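Local coordinates for actinorhodin polyketide putative beta-ketoacyl synthase 2 (Streptomyces coelicolor A3, PDB 1TQY), which probably acts as the chain length factor of the actinorhodin polyketide synthase, a beta-ketoacyl synthase relative working in antibiotic biosynthesis, at residues Phe226-Ala231 against Val368-Arg373; Arg221-Phe226 against Val333-Thr338. All coordinates share one frame; numbering follows the deposited sequence.

Overall arrangement
The two interactions meet at Phe226, where one continuous loop between helix 201-208 and strand 238-246 passes from the protein interior to its periphery. All six touching residues of interaction 2 are buried: Tyr223, Pro225 and Phe226 pack on Val333 and the 3-10 turn that follows it, while the polar ends of Tyr223, Lys335 and Thr336 bond within 333-338 or to other parts of the chain. Interaction 1, farther from the centre and partly exposed, relies on backbone N-H groups bonded to the Asp227 carboxylate, a backbone bond from Glu228 to Ser370, and one bridging water. Their centres are about 10 Å apart, and Arg221 of interaction 2 forms a salt bridge with Asp227 of interaction 1.

Interaction 1 of 2, residues Phe226-Ala231 against Val368-Arg373; sequences FDERAA and VTSVPR
Asp227 joins the two loops through its carboxylate, whose OD1 accepts two consecutive backbone N-H groups of 368-373. Thr369 N lies 2.8 Å from Asp227 OD1, which it approaches nearly along the oxygen's bond to CG. Ser370 N comes instead from above the carboxylate plane, 3.0 Å from Asp227 OD1. A third bond runs the other way, from Glu228 N to Ser370 O (2.9 Å), with the donor almost straight ahead of the carbonyl. With CG anti to the backbone N (chi1 -172°), the acid reaches across to residues 369 and 370. Its OD1 also has a salt bridge to Arg221, so the negative charge is probably well compensated. Water 1 donates to OD2 of Asp227 and links it to Thr369 OG1.

Weaker CH...O contacts accompany these bonds: Val371 CA lies 3.5 Å from Phe226 O, a buried carbonyl with no polar partner in the model, and Asp227 CA lies 3.4 Å from Ser370 O.

Carbon contacts are few. Val368 CG1 rests 3.7 Å from Asp227 CB, and Pro372 CG lies near Glu228 CB. Ser370 OG packs against Glu228 CG at 3.0 Å, without hydrogen bonding to it.

OD2 of Asp227 uses its anti lone pair to accept from Arg229 N (2.6 Å). This makes an Asx turn, here combined with a type I beta turn from Asp227 to Ala230, in the Pro-Phe-Asp segment that recurs in beta-ketoacyl synthases.

Interaction 2 of 2, residues Arg221-Phe226 against Val333-Thr338; sequences RAYLPF and VPKTTT
Tyr223 leans against Lys335 and Thr336, its CB directed toward the 333-338 segment. A trans chi1 (-177°) swings the ring out to these two residues. Further out, CD2 of Tyr223 comes within 3.8 Å of Thr336 CA, and CE2 of Tyr223, at the ring edge, is 3.4 Å from Lys335 O near the ring plane. CZ is near Lys335 CD and CG. OH of Tyr223 lies 3.0 Å from Lys335 CD and hydrogen-bonds to Gly306 O. One face of the ring carries Pro225 CD near its rim.

The turn at 334-337 follows strand 330-332 of the thiolase fold, and Lys335 probably corresponds to the conserved lysine of the family's ketosynthases. Bent at chi3 and chi4, Lys335 delivers NZ to a salt bridge with Asp349 and a hydrogen bond to Asp305 O.

Thr336 CG2 presses tightly on the proline, 3.4 Å from both CG and CD of Pro225. OG1 of Thr336, between the backbone N and the carbonyl carbon, donates to Val333 O in the carbonyl plane and accepts from Ala366 N. Val333 divides its two methyls: CG1 of Val333 sits 3.5 Å from Pro225 CG, and CG2 meets the edge of the Phe226 ring in plane, 3.7 Å from CE1 of Phe226.

Interaction 1 of 2, residues Phe226-Ala231 against Val368-Arg373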
loop_
_atom_site.group_PDB
_atom_site.type_symbol
_atom_site.label_atom_id
_atom_site.label_comp_id
_atom_site.label_asym_id
_atom_site.label_seq_id
_atom_site.Cartn_x
_atom_site.Cartn_y
_atom_site.Cartn_z
ATOM N N PHE B 226 -18.528 -18.867 12.404
ATOM C CA PHE B 226 -18.760 -19.412 13.743
ATOM C C PHE B 226 -19.891 -20.443 13.817
ATOM O O PHE B 226 -20.197 -20.952 14.894
ATOM C CB PHE B 226 -19.004 -18.283 14.762
ATOM C CG PHE B 226 -17.831 -17.342 14.923
ATOM C CD1 PHE B 226 -17.972 -15.983 14.675
ATOM C CD2 PHE B 226 -16.575 -17.826 15.280
ATOM C CE1 PHE B 226 -16.882 -15.114 14.790
ATOM C CE2 PHE B 226 -15.479 -16.969 15.397
ATOM C CZ PHE B 226 -15.632 -15.614 15.145
ATOM N N ASP B 227 -20.505 -20.756 12.678
ATOM C CA ASP B 227 -21.569 -21.762 12.643
ATOM C C ASP B 227 -20.936 -23.120 12.359
ATOM O O ASP B 227 -19.944 -23.206 11.622
ATOM C CB ASP B 227 -22.571 -21.443 11.536
ATOM C CG ASP B 227 -23.787 -22.340 11.576
ATOM O OD1 ASP B 227 -24.858 -21.892 12.047
ATOM O OD2 ASP B 227 -23.675 -23.503 11.144
ATOM N N GLU B 228 -21.504 -24.186 12.914
ATOM C CA GLU B 228 -20.933 -25.510 12.677
ATOM C C GLU B 228 -20.964 -25.884 11.203
ATOM O O GLU B 228 -20.211 -26.750 10.771
ATOM C CB GLU B 228 -21.657 -26.570 13.508
ATOM C CG GLU B 228 -23.125 -26.707 13.219
ATOM C CD GLU B 228 -23.723 -27.899 13.944
ATOM O OE1 GLU B 228 -23.489 -28.024 15.169
ATOM O OE2 GLU B 228 -24.422 -28.702 13.285
ATOM N N ARG B 229 -21.819 -25.226 10.426
ATOM C CA ARG B 229 -21.893 -25.508 8.994
ATOM C C ARG B 229 -21.000 -24.571 8.149
ATOM O O ARG B 229 -21.079 -24.581 6.922
ATOM C CB ARG B 229 -23.345 -25.419 8.497
ATOM C CG ARG B 229 -24.308 -26.464 9.082
ATOM C CD ARG B 229 -23.889 -27.900 8.751
ATOM N NE ARG B 229 -24.813 -28.893 9.304
ATOM C CZ ARG B 229 -26.066 -29.074 8.889
ATOM N NH1 ARG B 229 -26.551 -28.327 7.906
ATOM N NH2 ARG B 229 -26.835 -30.002 9.455
ATOM N N ALA B 230 -20.164 -23.763 8.800
ATOM C CA ALA B 230 -19.270 -22.853 8.080
ATOM C C ALA B 230 -18.566 -23.613 6.963
ATOM O O ALA B 230 -18.003 -24.681 7.196
ATOM C CB ALA B 230 -18.230 -22.268 9.034
ATOM N N ALA B 231 -18.592 -23.071 5.750
ATOM C CA ALA B 231 -17.947 -23.736 4.633
ATOM C C ALA B 231 -17.310 -22.754 3.654
ATOM O O ALA B 231 -17.313 -22.985 2.448
ATOM C CB ALA B 231 -18.955 -24.626 3.904
ATOM N N VAL B 368 -26.191 -17.544 10.711
ATOM C CA VAL B 368 -25.716 -18.477 11.726
ATOM C C VAL B 368 -26.875 -18.928 12.606
ATOM O O VAL B 368 -27.668 -18.101 13.056
ATOM C CB VAL B 368 -24.645 -17.800 12.613
ATOM C CG1 VAL B 368 -24.053 -18.802 13.606
ATOM C CG2 VAL B 368 -23.563 -17.205 11.731
ATOM N N THR B 369 -26.976 -20.234 12.841
ATOM C CA THR B 369 -28.037 -20.783 13.680
ATOM C C THR B 369 -27.483 -21.669 14.789
ATOM O O THR B 369 -28.098 -21.785 15.844
ATOM C CB THR B 369 -29.042 -21.612 12.860
ATOM O OG1 THR B 369 -28.348 -22.685 12.212
ATOM C CG2 THR B 369 -29.722 -20.742 11.810
ATOM N N SER B 370 -26.341 -22.319 14.565
ATOM C CA SER B 370 -25.769 -23.151 15.631
ATOM C C SER B 370 -24.266 -22.980 15.789
ATOM O O SER B 370 -23.473 -23.380 14.938
ATOM C CB SER B 370 -26.121 -24.641 15.447
ATOM O OG SER B 370 -25.505 -25.215 14.313
ATOM N N VAL B 371 -23.892 -22.369 16.903
ATOM C CA VAL B 371 -22.498 -22.120 17.212
ATOM C C VAL B 371 -21.945 -23.242 18.095
ATOM O O VAL B 371 -22.483 -23.520 19.167
ATOM C CB VAL B 371 -22.338 -20.764 17.942
ATOM C CG1 VAL B 371 -20.892 -20.540 18.346
ATOM C CG2 VAL B 371 -22.820 -19.637 17.033
ATOM N N PRO B 372 -20.879 -23.919 17.634
ATOM C CA PRO B 372 -20.238 -25.011 18.371
ATOM C C PRO B 372 -19.781 -24.554 19.753
ATOM O O PRO B 372 -19.172 -23.487 19.892
ATOM C CB PRO B 372 -19.047 -25.372 17.494
ATOM C CG PRO B 372 -19.511 -25.030 16.124
ATOM C CD PRO B 372 -20.270 -23.742 16.307
ATOM N N ARG B 373 -20.063 -25.371 20.764
ATOM C CA ARG B 373 -19.669 -25.081 22.144
ATOM C C ARG B 373 -18.160 -24.842 22.184
ATOM O O ARG B 373 -17.651 -24.076 23.008
ATOM C CB ARG B 373 -20.062 -26.271 23.042
ATOM C CG ARG B 373 -19.425 -26.301 24.441
ATOM C CD ARG B 373 -19.750 -25.056 25.249
ATOM N NE ARG B 373 -19.071 -25.022 26.549
ATOM C CZ ARG B 373 -19.415 -25.759 27.604
ATOM N NH1 ARG B 373 -20.440 -26.601 27.520
ATOM N NH2 ARG B 373 -18.746 -25.648 28.746
HETATM O O HOH W 1 -26.269 -24.126 11.269
#

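Interaction 2 of 2, residues Arg221-Phe226 against Val333-Thr338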
loop_
_atom_site.group_PDB
_atom_site.type_symbol
_atom_site.label_atom_id
_atom_site.label_comp_id
_atom_site.label_asym_id
_atom_site.label_seq_id
_atom_site.Cartn_x
_atom_site.Cartn_y
_atom_site.Cartn_z
ATOM N N ARG B 221 -27.596 -19.243 3.467
ATOM C CA ARG B 221 -26.746 -20.170 4.206
ATOM C C ARG B 221 -25.430 -20.491 3.518
ATOM O O ARG B 221 -25.082 -21.657 3.338
ATOM C CB ARG B 221 -27.513 -21.473 4.462
ATOM C CG ARG B 221 -28.745 -21.335 5.337
ATOM C CD ARG B 221 -28.653 -22.296 6.509
ATOM N NE ARG B 221 -28.029 -21.680 7.662
ATOM C CZ ARG B 221 -27.496 -22.343 8.684
ATOM N NH1 ARG B 221 -27.496 -23.672 8.706
ATOM N NH2 ARG B 221 -26.967 -21.664 9.696
ATOM N N ALA B 222 -24.687 -19.456 3.155
ATOM C CA ALA B 222 -23.413 -19.657 2.479
ATOM C C ALA B 222 -22.247 -19.080 3.269
ATOM O O ALA B 222 -21.151 -19.643 3.290
ATOM C CB ALA B 222 -23.463 -19.032 1.087
ATOM N N TYR B 223 -22.485 -17.947 3.909
ATOM C CA TYR B 223 -21.446 -17.304 4.691
ATOM C C TYR B 223 -21.899 -17.376 6.135
ATOM O O TYR B 223 -22.684 -16.554 6.601
ATOM C CB TYR B 223 -21.261 -15.860 4.213
ATOM C CG TYR B 223 -20.161 -15.095 4.906
ATOM C CD1 TYR B 223 -19.063 -15.749 5.474
ATOM C CD2 TYR B 223 -20.206 -13.706 4.970
ATOM C CE1 TYR B 223 -18.042 -15.030 6.090
ATOM C CE2 TYR B 223 -19.194 -12.984 5.579
ATOM C CZ TYR B 223 -18.114 -13.650 6.137
ATOM O OH TYR B 223 -17.109 -12.925 6.733
ATOM N N LEU B 224 -21.384 -18.380 6.837
ATOM C CA LEU B 224 -21.775 -18.633 8.214
ATOM C C LEU B 224 -20.620 -18.664 9.207
ATOM O O LEU B 224 -20.276 -19.714 9.740
ATOM C CB LEU B 224 -22.543 -19.962 8.251
ATOM C CG LEU B 224 -23.729 -20.061 7.279
ATOM C CD1 LEU B 224 -24.290 -21.481 7.279
ATOM C CD2 LEU B 224 -24.800 -19.064 7.684
ATOM N N PRO B 225 -20.005 -17.506 9.477
ATOM C CA PRO B 225 -18.892 -17.502 10.432
ATOM C C PRO B 225 -19.306 -17.950 11.839
ATOM O O PRO B 225 -20.308 -17.485 12.381
ATOM C CB PRO B 225 -18.410 -16.048 10.395
ATOM C CG PRO B 225 -19.665 -15.282 10.090
ATOM C CD PRO B 225 -20.291 -16.143 8.996
ATOM N N PHE B 226 -18.528 -18.867 12.404
ATOM C CA PHE B 226 -18.760 -19.412 13.743
ATOM C C PHE B 226 -19.891 -20.443 13.817
ATOM O O PHE B 226 -20.197 -20.952 14.894
ATOM C CB PHE B 226 -19.004 -18.283 14.762
ATOM C CG PHE B 226 -17.831 -17.342 14.923
ATOM C CD1 PHE B 226 -17.972 -15.983 14.675
ATOM C CD2 PHE B 226 -16.575 -17.826 15.280
ATOM C CE1 PHE B 226 -16.882 -15.114 14.790
ATOM C CE2 PHE B 226 -15.479 -16.969 15.397
ATOM C CZ PHE B 226 -15.632 -15.614 15.145
ATOM N N VAL B 333 -21.035 -10.508 14.013
ATOM C CA VAL B 333 -20.434 -10.498 12.689
ATOM C C VAL B 333 -21.460 -10.015 11.663
ATOM O O VAL B 333 -22.036 -10.810 10.920
ATOM C CB VAL B 333 -19.940 -11.920 12.307
ATOM C CG1 VAL B 333 -19.269 -11.910 10.946
ATOM C CG2 VAL B 333 -18.970 -12.426 13.372
ATOM N N PRO B 334 -21.707 -8.696 11.612
ATOM C CA PRO B 334 -22.682 -8.169 10.651
ATOM C C PRO B 334 -22.301 -8.400 9.189
ATOM O O PRO B 334 -23.172 -8.431 8.322
ATOM C CB PRO B 334 -22.754 -6.687 11.015
ATOM C CG PRO B 334 -22.442 -6.693 12.490
ATOM C CD PRO B 334 -21.273 -7.643 12.546
ATOM N N LYS B 335 -21.012 -8.572 8.910
ATOM C CA LYS B 335 -20.598 -8.785 7.529
ATOM C C LYS B 335 -21.282 -9.994 6.892
ATOM O O LYS B 335 -21.141 -10.233 5.690
ATOM C CB LYS B 335 -19.073 -8.906 7.410
ATOM C CG LYS B 335 -18.438 -10.043 8.194
ATOM C CD LYS B 335 -16.949 -10.178 7.844
ATOM C CE LYS B 335 -16.146 -8.937 8.262
ATOM N NZ LYS B 335 -16.084 -8.792 9.764
ATOM N N THR B 336 -22.020 -10.762 7.687
ATOM C CA THR B 336 -22.745 -11.900 7.142
ATOM C C THR B 336 -23.801 -11.365 6.169
ATOM O O THR B 336 -24.291 -12.095 5.305
ATOM C CB THR B 336 -23.452 -12.710 8.253
ATOM O OG1 THR B 336 -24.147 -11.816 9.133
ATOM C CG2 THR B 336 -22.438 -13.521 9.058
ATOM N N THR B 337 -24.144 -10.087 6.309
ATOM C CA THR B 337 -25.130 -9.478 5.427
ATOM C C THR B 337 -24.518 -8.879 4.165
ATOM O O THR B 337 -25.243 -8.542 3.230
ATOM C CB THR B 337 -25.929 -8.352 6.131
ATOM O OG1 THR B 337 -25.029 -7.323 6.565
ATOM C CG2 THR B 337 -26.698 -8.898 7.313
ATOM N N THR B 338 -23.192 -8.755 4.129
ATOM C CA THR B 338 -22.517 -8.156 2.972
ATOM C C THR B 338 -21.485 -9.025 2.264
ATOM O O THR B 338 -21.245 -8.855 1.067
ATOM C CB THR B 338 -21.767 -6.870 3.365
ATOM O OG1 THR B 338 -20.690 -7.205 4.253
ATOM C CG2 THR B 338 -22.693 -5.903 4.060
#